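Local coordinates for LRR receptor-like serine/threonine-protein kinase RGI3 (Arabidopsis thaliana, PDB 5HZ0) that acts as a receptor for RGF peptide hormones that maintain the root stem cell niche, pairing with SERK co-receptors through its extracellular leucine-rich repeats, at residues T248-G251 with N252-E255; R272-G275 with K276-N279; E296-T299 with N300-K303; E317-S320 with L321-N324. The protein carries 5 engineered substitutions. All coordinates share one frame; numbering follows the deposited sequence.

Contact 1 (T248-G251 with N252-E255); sequences TELG and NCPE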
loop_
_atom_site.group_PDB
_atom_site.type_symbol
_atom_site.label_atom_id
_atom_site.label_comp_id
_atom_site.label_asym_id
_atom_site.label_seq_id
_atom_site.Cartn_x
_atom_site.Cartn_y
_atom_site.Cartn_z
ATOM N N THR A 248 -5.249 -2.046 -28.943
ATOM C CA THR A 248 -6.108 -0.958 -29.361
ATOM C C THR A 248 -7.577 -1.374 -29.275
ATOM O O THR A 248 -8.461 -0.593 -28.891
ATOM C CB THR A 248 -5.755 -0.594 -30.815
ATOM O OG1 THR A 248 -4.797 0.469 -30.806
ATOM C CG2 THR A 248 -6.976 -0.175 -31.596
ATOM N N GLU A 249 -7.816 -2.634 -29.614
ATOM C CA GLU A 249 -9.154 -3.165 -29.734
ATOM C C GLU A 249 -9.974 -3.075 -28.449
ATOM O O GLU A 249 -11.192 -3.203 -28.501
ATOM C CB GLU A 249 -9.085 -4.612 -30.218
ATOM C CG GLU A 249 -8.735 -4.742 -31.692
ATOM C CD GLU A 249 -7.315 -4.371 -31.989
ATOM O OE1 GLU A 249 -6.480 -4.437 -31.058
ATOM O OE2 GLU A 249 -7.025 -4.022 -33.149
ATOM N N LEU A 250 -9.315 -2.870 -27.307
ATOM C CA LEU A 250 -10.028 -2.685 -26.044
ATOM C C LEU A 250 -10.990 -1.485 -26.098
ATOM O O LEU A 250 -11.994 -1.465 -25.391
ATOM C CB LEU A 250 -9.062 -2.527 -24.867
ATOM C CG LEU A 250 -8.430 -3.810 -24.348
ATOM C CD1 LEU A 250 -7.413 -3.495 -23.263
ATOM C CD2 LEU A 250 -9.486 -4.765 -23.833
ATOM N N GLY A 251 -10.695 -0.508 -26.953
ATOM C CA GLY A 251 -11.596 0.605 -27.164
ATOM C C GLY A 251 -12.957 0.209 -27.729
ATOM O O GLY A 251 -13.868 1.030 -27.797
ATOM N N ASN A 252 -13.075 -1.049 -28.138
ATOM C CA ASN A 252 -14.294 -1.637 -28.713
ATOM C C ASN A 252 -15.203 -2.357 -27.709
ATOM O O ASN A 252 -16.088 -3.114 -28.099
ATOM C CB ASN A 252 -13.963 -2.566 -29.886
ATOM C CG ASN A 252 -13.075 -1.905 -30.903
ATOM O OD1 ASN A 252 -13.074 -0.677 -31.027
ATOM N ND2 ASN A 252 -12.288 -2.709 -31.625
ATOM N N CYS A 253 -14.939 -2.171 -26.423
ATOM C CA CYS A 253 -15.690 -2.858 -25.381
ATOM C C CYS A 253 -16.490 -1.805 -24.611
ATOM O O CYS A 253 -16.012 -1.240 -23.627
ATOM C CB CYS A 253 -14.738 -3.592 -24.433
ATOM S SG CYS A 253 -13.722 -4.882 -25.218
ATOM N N PRO A 254 -17.714 -1.527 -25.089
ATOM C CA PRO A 254 -18.516 -0.398 -24.615
ATOM C C PRO A 254 -18.776 -0.446 -23.123
ATOM O O PRO A 254 -18.972 0.602 -22.525
ATOM C CB PRO A 254 -19.839 -0.543 -25.391
ATOM C CG PRO A 254 -19.528 -1.392 -26.535
ATOM C CD PRO A 254 -18.449 -2.335 -26.079
ATOM N N GLU A 255 -18.774 -1.633 -22.531
ATOM C CA GLU A 255 -19.132 -1.774 -21.122
ATOM C C GLU A 255 -17.958 -1.770 -20.161
ATOM O O GLU A 255 -18.136 -2.024 -18.982
ATOM C CB GLU A 255 -19.959 -3.037 -20.888
ATOM C CG GLU A 255 -21.250 -3.093 -21.676
ATOM C CD GLU A 255 -22.124 -4.242 -21.224
ATOM O OE1 GLU A 255 -21.682 -5.007 -20.333
ATOM O OE2 GLU A 255 -23.251 -4.385 -21.753
#
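N252 lays its side chain back over the peptide carbonyl of E249, three residues earlier, with its CB 3.2 Å from E249 O. Its CG stands beside the backbone N (chi1 -51°), which turns the amide toward E249 and sets the two side chains alongside each other, pointing the same way. N252 ND2 comes within 4.0 Å of E249 CB, while the amide and the carboxylate planes stand almost at right angles. Shortened to alanine, N252 would lose the amide beside E249 CB and CG, and the glutamate side chain would probably be freer to turn. Under this pair runs the backbone of a 3-10 turn: N252 N donates to E249 O at 2.9 Å, and C253 N to L250 O at 3.2 Å, each donor approaching from above the carbonyl plane. L250 and C253 leave on the buried side, where L250 CD2 is a loose 4.5 Å from C253 SG. The turn lies in the loop joining strand 234-236 to strand 258-260. There L250 packs against I226 and F261, and against F274 of the following turn of the leucine-rich repeat solenoid.

Contact 2 (R272-G275 with K276-N279); sequences RSFG and KLEN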
loop_
_atom_site.group_PDB
_atom_site.type_symbol
_atom_site.label_atom_id
_atom_site.label_comp_id
_atom_site.label_asym_id
_atom_site.label_seq_id
_atom_site.Cartn_x
_atom_site.Cartn_y
_atom_site.Cartn_z
ATOM N N ARG A 272 -5.315 5.711 -28.090
ATOM C CA ARG A 272 -6.302 6.764 -28.307
ATOM C C ARG A 272 -7.744 6.233 -28.298
ATOM O O ARG A 272 -8.679 6.942 -27.905
ATOM C CB ARG A 272 -5.985 7.491 -29.623
ATOM C CG ARG A 272 -4.610 8.170 -29.633
ATOM C CD ARG A 272 -4.281 8.842 -30.972
ATOM N NE ARG A 272 -4.030 7.869 -32.032
ATOM C CZ ARG A 272 -4.882 7.598 -33.018
ATOM N NH1 ARG A 272 -6.042 8.241 -33.090
ATOM N NH2 ARG A 272 -4.574 6.691 -33.939
ATOM N N SER A 273 -7.904 4.972 -28.698
ATOM C CA SER A 273 -9.206 4.309 -28.794
ATOM C C SER A 273 -9.934 4.246 -27.456
ATOM O O SER A 273 -11.161 4.105 -27.418
ATOM C CB SER A 273 -9.034 2.898 -29.340
ATOM O OG SER A 273 -8.126 2.145 -28.538
ATOM N N PHE A 274 -9.178 4.362 -26.365
ATOM C CA PHE A 274 -9.740 4.362 -25.018
ATOM C C PHE A 274 -10.746 5.503 -24.872
ATOM O O PHE A 274 -11.677 5.445 -24.056
ATOM C CB PHE A 274 -8.630 4.521 -23.967
ATOM C CG PHE A 274 -7.987 3.225 -23.545
ATOM C CD1 PHE A 274 -8.062 2.095 -24.343
ATOM C CD2 PHE A 274 -7.320 3.135 -22.333
ATOM C CE1 PHE A 274 -7.467 0.905 -23.945
ATOM C CE2 PHE A 274 -6.715 1.937 -21.932
ATOM C CZ PHE A 274 -6.801 0.830 -22.732
ATOM N N GLY A 275 -10.560 6.541 -25.675
ATOM C CA GLY A 275 -11.479 7.659 -25.661
ATOM C C GLY A 275 -12.912 7.233 -25.910
ATOM O O GLY A 275 -13.822 7.888 -25.452
ATOM N N LYS A 276 -13.108 6.119 -26.610
ATOM C CA LYS A 276 -14.447 5.652 -26.919
ATOM C C LYS A 276 -15.081 4.883 -25.758
ATOM O O LYS A 276 -16.222 4.429 -25.871
ATOM C CB LYS A 276 -14.440 4.718 -28.129
ATOM C CG LYS A 276 -13.674 5.171 -29.356
ATOM C CD LYS A 276 -13.473 3.953 -30.272
ATOM C CE LYS A 276 -12.521 4.237 -31.418
ATOM N NZ LYS A 276 -13.075 5.252 -32.352
ATOM N N LEU A 277 -14.372 4.697 -24.648
ATOM C CA LEU A 277 -14.991 3.913 -23.587
ATOM C C LEU A 277 -15.723 4.867 -22.661
ATOM O O LEU A 277 -15.120 5.468 -21.773
ATOM C CB LEU A 277 -13.913 3.173 -22.800
ATOM C CG LEU A 277 -12.979 2.210 -23.541
ATOM C CD1 LEU A 277 -11.794 1.800 -22.654
ATOM C CD2 LEU A 277 -13.711 0.977 -24.051
ATOM N N GLU A 278 -17.045 4.919 -22.802
ATOM C CA GLU A 278 -17.852 5.936 -22.136
ATOM C C GLU A 278 -18.167 5.537 -20.709
ATOM O O GLU A 278 -18.615 6.357 -19.908
ATOM C CB GLU A 278 -19.162 6.142 -22.881
ATOM C CG GLU A 278 -19.029 6.584 -24.319
ATOM C CD GLU A 278 -20.268 7.333 -24.787
ATOM O OE1 GLU A 278 -21.402 6.844 -24.546
ATOM O OE2 GLU A 278 -20.109 8.426 -25.369
ATOM N N ASN A 279 -17.976 4.256 -20.414
ATOM C CA ASN A 279 -18.160 3.736 -19.068
ATOM C C ASN A 279 -16.901 3.552 -18.192
ATOM O O ASN A 279 -16.999 3.015 -17.094
ATOM C CB ASN A 279 -19.017 2.473 -19.100
ATOM C CG ASN A 279 -20.391 2.736 -19.688
ATOM O OD1 ASN A 279 -21.172 3.509 -19.137
ATOM N ND2 ASN A 279 -20.685 2.110 -20.812
#
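L277 places its CD1 methyl over one face of the F274 ring, 4.1 Å from F274 CD1, and the two side chains run alongside each other in the same direction into the protein. The first torsion of L277 sets CG next to its own backbone N (chi1 -58°), carrying the branch back toward F274, and L277 CG lies 3.5 Å from F274 O. On the outer side of the same turn, K276 drapes its aliphatic chain across the carbonyl of S273, with K276 CG 3.3 Å from S273 O, before bending away at its last torsion. Two backbone bonds fix these positions: K276 N donates to S273 O and L277 N to F274 O, both at 2.9 Å and both nearly straight. These are the i to i+3 bonds of a 3-10 turn, and they bring L277 round to the side of F274. A serine in place of L277 is likely to leave that face of the F274 ring without its methyl cover and open a gap in the buried layer. Farther out, S273 OG donates to the carbonyl of T248, tying this turn to the preceding one, while the F274 ring also packs on I246. The whole turn sits in the loop between strand 258-260 and strand 282-284, its apolar side facing the interior of the solenoid.

Contact 3 (E296-T299 with N300-K303); sequences EELT and NCTK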
loop_
_atom_site.group_PDB
_atom_site.type_symbol
_atom_site.label_atom_id
_atom_site.label_comp_id
_atom_site.label_asym_id
_atom_site.label_seq_id
_atom_site.Cartn_x
_atom_site.Cartn_y
_atom_site.Cartn_z
ATOM N N GLU A 296 -5.095 12.858 -25.611
ATOM C CA GLU A 296 -6.193 13.750 -25.257
ATOM C C GLU A 296 -7.534 13.046 -25.240
ATOM O O GLU A 296 -8.426 13.439 -24.499
ATOM C CB GLU A 296 -6.245 14.948 -26.194
ATOM C CG GLU A 296 -5.047 15.842 -26.033
ATOM C CD GLU A 296 -5.390 17.284 -26.209
ATOM O OE1 GLU A 296 -5.649 17.963 -25.189
ATOM O OE2 GLU A 296 -5.406 17.731 -27.372
ATOM N N GLU A 297 -7.657 11.988 -26.033
ATOM C CA GLU A 297 -8.916 11.272 -26.147
ATOM C C GLU A 297 -9.322 10.622 -24.834
ATOM O O GLU A 297 -10.500 10.344 -24.621
ATOM C CB GLU A 297 -8.872 10.262 -27.297
ATOM C CG GLU A 297 -7.504 10.160 -27.919
ATOM C CD GLU A 297 -7.425 10.830 -29.271
ATOM O OE1 GLU A 297 -8.339 10.615 -30.085
ATOM O OE2 GLU A 297 -6.443 11.559 -29.516
ATOM N N LEU A 298 -8.353 10.420 -23.947
ATOM C CA LEU A 298 -8.611 9.881 -22.607
ATOM C C LEU A 298 -9.488 10.846 -21.813
ATOM O O LEU A 298 -10.260 10.446 -20.939
ATOM C CB LEU A 298 -7.288 9.685 -21.855
ATOM C CG LEU A 298 -6.884 8.338 -21.255
ATOM C CD1 LEU A 298 -5.985 8.579 -20.045
ATOM C CD2 LEU A 298 -8.068 7.467 -20.879
ATOM N N THR A 299 -9.358 12.130 -22.116
ATOM C CA THR A 299 -10.198 13.137 -21.481
ATOM C C THR A 299 -11.658 13.050 -21.954
ATOM O O THR A 299 -12.518 13.721 -21.403
ATOM C CB THR A 299 -9.672 14.559 -21.722
ATOM O OG1 THR A 299 -9.823 14.887 -23.107
ATOM C CG2 THR A 299 -8.197 14.670 -21.326
ATOM N N ASN A 300 -11.946 12.218 -22.955
ATOM C CA ASN A 300 -13.340 11.928 -23.289
ATOM C C ASN A 300 -14.032 10.835 -22.445
ATOM O O ASN A 300 -15.235 10.595 -22.617
ATOM C CB ASN A 300 -13.523 11.643 -24.788
ATOM C CG ASN A 300 -13.986 12.877 -25.568
ATOM O OD1 ASN A 300 -13.948 14.004 -25.061
ATOM N ND2 ASN A 300 -14.425 12.665 -26.803
ATOM N N CYS A 301 -13.315 10.199 -21.512
ATOM C CA CYS A 301 -13.973 9.182 -20.692
ATOM C C CYS A 301 -14.507 9.892 -19.470
ATOM O O CYS A 301 -13.793 10.096 -18.497
ATOM C CB CYS A 301 -12.965 8.131 -20.229
ATOM S SG CYS A 301 -11.949 7.353 -21.509
ATOM N N THR A 302 -15.804 10.164 -19.480
ATOM C CA THR A 302 -16.364 11.187 -18.609
ATOM C C THR A 302 -16.581 10.656 -17.214
ATOM O O THR A 302 -16.674 11.423 -16.259
ATOM C CB THR A 302 -17.678 11.765 -19.192
ATOM O OG1 THR A 302 -18.554 10.695 -19.562
ATOM C CG2 THR A 302 -17.366 12.562 -20.424
ATOM N N LYS A 303 -16.659 9.338 -17.103
ATOM C CA LYS A 303 -16.909 8.697 -15.819
ATOM C C LYS A 303 -15.639 8.299 -15.053
ATOM O O LYS A 303 -15.733 7.651 -14.011
ATOM C CB LYS A 303 -17.795 7.463 -16.007
ATOM C CG LYS A 303 -19.236 7.754 -16.403
ATOM C CD LYS A 303 -19.933 6.460 -16.834
ATOM C CE LYS A 303 -21.407 6.454 -16.456
ATOM N NZ LYS A 303 -21.999 5.071 -16.422
#
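The contact of E297 and L298 with N300 and C301 is a local one, a 3-10 turn closing on the residues that follow it in the loop between strand 282-284 and strand 306-308. Two backbone bonds define it: N300 N donates to E297 O at 2.9 Å, and C301 N reaches L298 O at 3.1 Å along a nearly straight line (168°). In both, the donor comes from above the carbonyl plane. On the buried side, C301 has its sulfur beside its own backbone N (chi1 -52°), which swings it back toward L298, and C301 SG meets the L298 CD2 methyl at 3.9 Å. On the outer side, N300 CB sits over the E297 carbonyl, 3.3 Å from E297 O. A short 3-10 turn of this kind is characteristic of the convex side of plant-type leucine-rich repeats, across the solenoid from the parallel strands; here it sends L298 and C301 inward. N300 also begins an Asn-Cys-Thr sequence, a predicted site of N-linked glycosylation, although no sugar is attached to it in this structure. T299 adds a second feature to the turn. Its backbone N donates to E296 O at 2.9 Å; its hydroxyl points to the same carbonyl, but the modelled separation is too short to be trusted at this resolution. Beyond the turn, T299 packs on L321 of the next repeat, E297 touches R272 of the preceding one, and K303 NZ donates to N279 OD1.

Contact 4 (E317-S320 with L321-N324); sequences EIPS and LMSN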
loop_
_atom_site.group_PDB
_atom_site.type_symbol
_atom_site.label_atom_id
_atom_site.label_comp_id
_atom_site.label_asym_id
_atom_site.label_seq_id
_atom_site.Cartn_x
_atom_site.Cartn_y
_atom_site.Cartn_z
ATOM N N GLU A 317 3.257 16.714 -22.068
ATOM C CA GLU A 317 2.559 17.562 -21.117
ATOM C C GLU A 317 1.242 16.945 -20.660
ATOM O O GLU A 317 0.590 16.225 -21.412
ATOM C CB GLU A 317 2.267 18.928 -21.727
ATOM C CG GLU A 317 3.489 19.746 -22.073
ATOM C CD GLU A 317 3.149 21.218 -22.211
ATOM O OE1 GLU A 317 3.851 21.939 -22.948
ATOM O OE2 GLU A 317 2.171 21.655 -21.568
ATOM N N ILE A 318 0.857 17.226 -19.418
ATOM C CA ILE A 318 -0.462 16.862 -18.930
ATOM C C ILE A 318 -1.484 17.685 -19.689
ATOM O O ILE A 318 -1.409 18.913 -19.700
ATOM C CB ILE A 318 -0.590 17.155 -17.438
ATOM C CG1 ILE A 318 0.516 16.421 -16.669
ATOM C CG2 ILE A 318 -1.990 16.762 -16.935
ATOM C CD1 ILE A 318 0.781 16.993 -15.298
ATOM N N PRO A 319 -2.429 17.017 -20.353
ATOM C CA PRO A 319 -3.383 17.752 -21.197
ATOM C C PRO A 319 -4.346 18.641 -20.389
ATOM O O PRO A 319 -4.836 18.226 -19.344
ATOM C CB PRO A 319 -4.150 16.636 -21.923
ATOM C CG PRO A 319 -3.951 15.404 -21.079
ATOM C CD PRO A 319 -2.598 15.556 -20.442
ATOM N N SER A 320 -4.621 19.845 -20.883
ATOM C CA SER A 320 -5.551 20.754 -20.203
ATOM C C SER A 320 -6.993 20.250 -20.251
ATOM O O SER A 320 -7.765 20.480 -19.314
ATOM C CB SER A 320 -5.453 22.136 -20.807
ATOM O OG SER A 320 -5.531 22.027 -22.212
ATOM N N LEU A 321 -7.338 19.498 -21.300
ATOM C CA LEU A 321 -8.695 18.942 -21.446
ATOM C C LEU A 321 -9.058 17.985 -20.317
ATOM O O LEU A 321 -10.154 17.438 -20.264
ATOM C CB LEU A 321 -8.926 18.297 -22.814
ATOM C CG LEU A 321 -9.153 19.324 -23.925
ATOM C CD1 LEU A 321 -9.395 18.659 -25.279
ATOM C CD2 LEU A 321 -10.287 20.250 -23.556
ATOM N N MET A 322 -8.100 17.767 -19.435
ATOM C CA MET A 322 -8.324 17.059 -18.191
ATOM C C MET A 322 -9.492 17.662 -17.404
ATOM O O MET A 322 -10.115 16.980 -16.583
ATOM C CB MET A 322 -7.055 17.130 -17.351
ATOM C CG MET A 322 -6.848 15.931 -16.492
ATOM S SD MET A 322 -5.532 14.820 -17.032
ATOM C CE MET A 322 -5.702 13.681 -15.672
ATOM N N SER A 323 -9.786 18.940 -17.646
ATOM C CA SER A 323 -10.959 19.567 -17.020
ATOM C C SER A 323 -12.265 18.825 -17.345
ATOM O O SER A 323 -13.221 18.860 -16.572
ATOM C CB SER A 323 -11.067 21.031 -17.432
ATOM O OG SER A 323 -10.587 21.214 -18.755
ATOM N N ASN A 324 -12.296 18.124 -18.471
ATOM C CA ASN A 324 -13.473 17.348 -18.833
ATOM C C ASN A 324 -13.771 16.158 -17.937
ATOM O O ASN A 324 -14.914 15.696 -17.894
ATOM C CB ASN A 324 -13.422 16.902 -20.289
ATOM C CG ASN A 324 -13.974 17.942 -21.221
ATOM O OD1 ASN A 324 -15.169 18.235 -21.197
ATOM N ND2 ASN A 324 -13.110 18.524 -22.040
#
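The backbone runs extended through I318 and P319 and then folds at S320 into a 3-10 segment, which brings the carbonyl oxygen of S320 close to S323. S323 holds that carbonyl with two donors: its backbone N and its hydroxyl OG each lie 3.0 Å from S320 O. They approach from opposite faces of the carbonyl plane, the N tilted 29° from it and the hydroxyl 23°, so both stay fairly near the plane. S345 OG of the next repeat also donates to S320 O, which makes this oxygen a meeting point of three donors. The preceding carbonyl is less certain, since M322 N is modelled 3.3 Å from P319 O but its own position is doubtful. M322 covers the other side of the bend. Its chain is bent at the second torsion (chi2 107°), which brings the sulfur back across I318 instead of straight out from the turn; M322 SD lies 4.0 Å from I318 CG2 and 4.4 Å from P319 CG. The side chains of I318 and M322 pass each other at a slant, with the thioether resting on the isoleucine branch. Around them, I318 packs on P343 and M322 on L346, while S323 touches Q348. The Ile-Pro step leading from strand 315-316 into a short helical turn belongs to the LxGxIP signature of plant-type leucine-rich repeats, and here it opens the convex part of LRR 14.

How the contacts relate
From the N terminus onward, the four contacts follow one another in series, none nesting in or crossing another. Contact 1 closes a turn before strand 258-260, contact 2 before strand 282-284, and contact 3 before strand 306-308; contact 4 instead forms where the loop after strand 315-316 enters its 3-10 segment. Each touches the next. The centres of contacts 1 and 2, and of contacts 2 and 3, are about 7 Å apart, whereas contact 4 is about 9 Å from contact 3. Between the first two, the carbonyl of P254 accepts a hydrogen bond from the N279 amide; between the last two, the carbonyl of T299 packs on N324. Together they stack consecutive repeats along the convex side of the solenoid.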